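Local atomic coordinates of DUF2019 domain-containing protein (Rhodopseudomonas palustris, PDB entry 2I9C), a protein that is of unknown function but folds as a small, all-helical single chain belonging to the DUF2019 family of the TPR clan. Residues L63-F66 against E67-N70; K100-P103 against Q104-D107. One frame throughout, in Å; residues are numbered along the deposited sequence.

Contact 1. Residues L63-F66 against E67-N70; sequences LSLF and EYPN
Leu65 and Tyr68 meet twice, once through the backbone and once through their side chains, where a 3-10 segment gives way to the loop before helix 71-79. The amide N of Tyr68 donates to Leu65 O at 3.0 Å, a bond from a residue to the third one before it, as in a 3-10 turn.

Followed outward, the Tyr68 side chain begins with CB lying 3.1 Å from Leu65 O, beside the same oxygen that receives the amide. CG is anti to the backbone N (chi1 -167°), which swings the ring away from the turn's backbone. Ring atom CD1 still reaches the leucine, 4.2 Å from Leu65 CD2, obliquely. Farther round, Pro69 CD sits 3.5 Å above one ring face, toward the rim, while Asn70 CB lies at the ring edge in its plane. Beyond these neighbours the tyrosine side chain packs against Ala19 and Val23 of helix 11-30. Pro69 centres an inverse gamma turn, with Asn70 N bonded to Tyr68 O at 2.8 Å. Asn70 is the N-cap of the next helix, its OD1 accepting from the N of Val73.

Leucine suits its place because the branched chain also packs on Val15 and Phe18 of helix 11-30. Glu67, exposed, has CB 3.7 Å from Phe66 C and then an extended chain, which suits a charged residue at the surface. The chemistry is thus divided: the backbone bond pairs Tyr68 N with Leu65 O, and Tyr68 O also takes Arg74 NE of helix 71-79, while leucine and tyrosine carbons give the inward side an apolar surface against helix 11-30.

Contact 2. Residues K100-P103 against Q104-D107; sequences KWFP and QAGD
Trp101 and Ala105 are joined by a backbone bond in the short turn between helix 86-99 and helix 104-117, which has a cis peptide before Pro103. Lys100, with positive phi, is the first residue to leave the earlier helix. Ala105 N donates to Trp101 O at 2.8 Å. Pro103 O takes two donors: Gly106 N from above the carbonyl plane, and Asp107 N almost in line with the carbonyl bond at 3.2 Å. Asp107 N to Pro103 O spans four residues, as in an alpha-helix, and Gly106 N to the same oxygen spans three. Proline fits at this entrance because it has no amide hydrogen to satisfy.

Side chains close round this frame. The end of the Phe102 ring comes back alongside the helix start, CE2 lying 3.5 Å from Ala105 CB in an oblique apolar contact, while Gly106 N lies at the ring's edge near its plane. Alanine's small methyl lets the ring come this near. On another flank Trp101 and Gln104 run side by side, the indole and amide planes 72° apart, and Pro103 CD also lies against Gln104 OE1. The bend of Gln104 at chi2 (75°) turns its amide back to these neighbours.

The next shell fixes the polar ends. Gln104 NE2 bonds to Gln72 OE1 of helix 71-79, which helps set the amide's rotation, and Asp107 OD1 forms a salt bridge with Lys79 of that same helix. Met71 touches both Trp101 and Gln104. At the indole edge, Trp101 CD1 stands 3.2 Å from Gln104 OE1, and one water accepts from Trp101 NE1 at 3.0 Å while donating a weak bond to that OE1.

Contact 1 and contact 2 lie in series along the chain, their centres 16 Å apart and their nearest atoms about 6 Å apart, so they do not touch directly. Helix 71-79 connects them: residues 67-70 lead straight into it, and Leu65 and Tyr68 pack on its Val73, whereas contact 2 meets it through Met71, Gln72, Leu75 and Lys79. Both are junctions where a helix begins, one before helix 71-79 and the other opening helix 104-117. Contact 1 also faces helix 11-30. With the function unknown, the relation that can be stated is architectural: two helix entrances sharing one neighbouring helix.

Contact 1. Residues L63-F66 against E67-N70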
# COMPACT_ATOMS: atom_id res chain seq x y z
N LEU A 63 -8.53 2.63 -1.54
CA LEU A 63 -9.19 2.95 -0.30
C LEU A 63 -10.10 1.78 0.19
O LEU A 63 -10.24 1.59 1.40
CB LEU A 63 -9.97 4.27 -0.43
CG LEU A 63 -9.24 5.63 -0.52
CD1 LEU A 63 -10.27 6.75 -0.75
CD2 LEU A 63 -8.48 5.95 0.79
N SER A 64 -10.70 1.02 -0.74
CA SER A 64 -11.53 -0.18 -0.39
C SER A 64 -10.77 -1.23 0.41
O SER A 64 -11.37 -2.08 1.06
CB SER A 64 -11.99 -0.87 -1.66
OG SER A 64 -13.02 -0.12 -2.28
N LEU A 65 -9.45 -1.19 0.33
CA LEU A 65 -8.64 -2.16 1.00
C LEU A 65 -8.31 -1.85 2.45
O LEU A 65 -7.62 -2.64 3.08
CB LEU A 65 -7.34 -2.33 0.23
CG LEU A 65 -7.49 -2.82 -1.21
CD1 LEU A 65 -6.04 -3.03 -1.79
CD2 LEU A 65 -8.30 -4.13 -1.33
N PHE A 66 -8.74 -0.69 2.98
CA PHE A 66 -8.43 -0.31 4.38
C PHE A 66 -9.08 -1.28 5.38
O PHE A 66 -8.63 -1.34 6.52
CB PHE A 66 -8.93 1.10 4.70
CG PHE A 66 -8.05 2.23 4.17
CD1 PHE A 66 -7.05 2.01 3.22
CD2 PHE A 66 -8.28 3.56 4.60
CE1 PHE A 66 -6.32 3.07 2.72
CE2 PHE A 66 -7.49 4.64 4.13
CZ PHE A 66 -6.51 4.40 3.19
N GLU A 67 -10.18 -1.95 4.98
CA GLU A 67 -10.82 -2.97 5.83
C GLU A 67 -10.36 -4.41 5.50
O GLU A 67 -10.75 -5.36 6.16
CB GLU A 67 -12.35 -2.85 5.81
CG GLU A 67 -12.84 -1.49 6.26
CD GLU A 67 -14.33 -1.39 6.24
OE1 GLU A 67 -14.97 -2.42 6.02
OE2 GLU A 67 -14.87 -0.28 6.42
N TYR A 68 -9.48 -4.55 4.51
CA TYR A 68 -8.96 -5.88 4.11
C TYR A 68 -8.31 -6.59 5.34
O TYR A 68 -7.53 -5.97 6.03
CB TYR A 68 -7.97 -5.74 2.92
CG TYR A 68 -7.67 -7.09 2.30
CD1 TYR A 68 -8.39 -7.53 1.17
CD2 TYR A 68 -6.78 -7.98 2.91
CE1 TYR A 68 -8.20 -8.79 0.64
CE2 TYR A 68 -6.60 -9.28 2.40
CZ TYR A 68 -7.29 -9.65 1.25
OH TYR A 68 -7.09 -10.86 0.74
N PRO A 69 -8.65 -7.89 5.61
CA PRO A 69 -8.11 -8.57 6.80
C PRO A 69 -6.64 -9.01 6.63
O PRO A 69 -6.31 -10.22 6.66
CB PRO A 69 -9.06 -9.77 6.96
CG PRO A 69 -9.42 -10.15 5.53
CD PRO A 69 -9.59 -8.77 4.85
N ASN A 70 -5.74 -8.05 6.45
CA ASN A 70 -4.32 -8.34 6.41
C ASN A 70 -3.62 -7.01 6.66
O ASN A 70 -3.96 -6.00 6.05
CB ASN A 70 -3.89 -8.98 5.08
CG ASN A 70 -2.40 -9.32 5.07
OD1 ASN A 70 -1.56 -8.44 4.94
ND2 ASN A 70 -2.08 -10.62 5.15

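Contact 2. Residues K100-P103 against Q104-D107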
# COMPACT_ATOMS: atom_id res chain seq x y z
N LYS A 100 -0.38 -1.55 17.46
CA LYS A 100 0.86 -2.10 17.99
C LYS A 100 1.19 -3.44 17.33
O LYS A 100 1.84 -4.31 17.94
CB LYS A 100 0.80 -2.22 19.54
CG LYS A 100 0.47 -0.90 20.25
CD LYS A 100 0.24 -1.05 21.75
CE LYS A 100 -1.11 -1.77 22.12
NZ LYS A 100 -1.42 -1.94 23.65
N TRP A 101 0.73 -3.61 16.09
CA TRP A 101 0.95 -4.81 15.32
C TRP A 101 2.25 -4.68 14.55
O TRP A 101 2.30 -4.00 13.55
CB TRP A 101 -0.19 -4.97 14.34
CG TRP A 101 -0.21 -6.18 13.44
CD1 TRP A 101 0.69 -6.54 12.46
CD2 TRP A 101 -1.27 -7.13 13.41
NE1 TRP A 101 0.24 -7.69 11.84
CE2 TRP A 101 -0.98 -8.04 12.37
CE3 TRP A 101 -2.47 -7.25 14.12
CZ2 TRP A 101 -1.80 -9.12 12.08
CZ3 TRP A 101 -3.33 -8.34 13.81
CH2 TRP A 101 -2.99 -9.23 12.78
N PHE A 102 3.27 -5.40 14.99
CA PHE A 102 4.59 -5.22 14.40
C PHE A 102 4.90 -6.32 13.36
O PHE A 102 4.45 -7.47 13.49
CB PHE A 102 5.64 -5.06 15.52
CG PHE A 102 5.55 -3.70 16.23
CD1 PHE A 102 5.15 -3.63 17.56
CD2 PHE A 102 5.81 -2.50 15.53
CE1 PHE A 102 5.04 -2.41 18.20
CE2 PHE A 102 5.68 -1.27 16.19
CZ PHE A 102 5.30 -1.23 17.51
N PRO A 103 5.67 -5.98 12.33
CA PRO A 103 6.42 -4.71 12.13
C PRO A 103 5.64 -3.58 11.39
O PRO A 103 6.18 -2.47 11.26
CB PRO A 103 7.60 -5.19 11.28
CG PRO A 103 6.97 -6.16 10.34
CD PRO A 103 5.94 -6.92 11.22
N GLN A 104 4.43 -3.86 10.89
CA GLN A 104 3.65 -2.85 10.15
C GLN A 104 3.47 -1.55 10.95
O GLN A 104 3.55 -0.46 10.36
CB GLN A 104 2.25 -3.37 9.74
CG GLN A 104 2.32 -4.36 8.53
CD GLN A 104 2.86 -5.74 8.91
OE1 GLN A 104 2.85 -6.14 10.09
NE2 GLN A 104 3.35 -6.48 7.92
N ALA A 105 3.22 -1.67 12.26
CA ALA A 105 3.04 -0.47 13.12
C ALA A 105 4.29 0.42 13.17
O ALA A 105 4.18 1.64 13.33
CB ALA A 105 2.64 -0.89 14.50
N GLY A 106 5.48 -0.16 12.99
CA GLY A 106 6.74 0.63 13.07
C GLY A 106 6.93 1.33 11.74
O GLY A 106 7.37 2.48 11.69
N ASP A 107 6.58 0.64 10.66
CA ASP A 107 6.63 1.19 9.30
C ASP A 107 5.65 2.38 9.26
O ASP A 107 6.00 3.45 8.77
CB ASP A 107 6.27 0.07 8.29
CG ASP A 107 6.45 0.46 6.83
OD1 ASP A 107 6.12 1.58 6.39
OD2 ASP A 107 6.84 -0.43 6.05
O HOH W 1 1.45 -9.19 9.58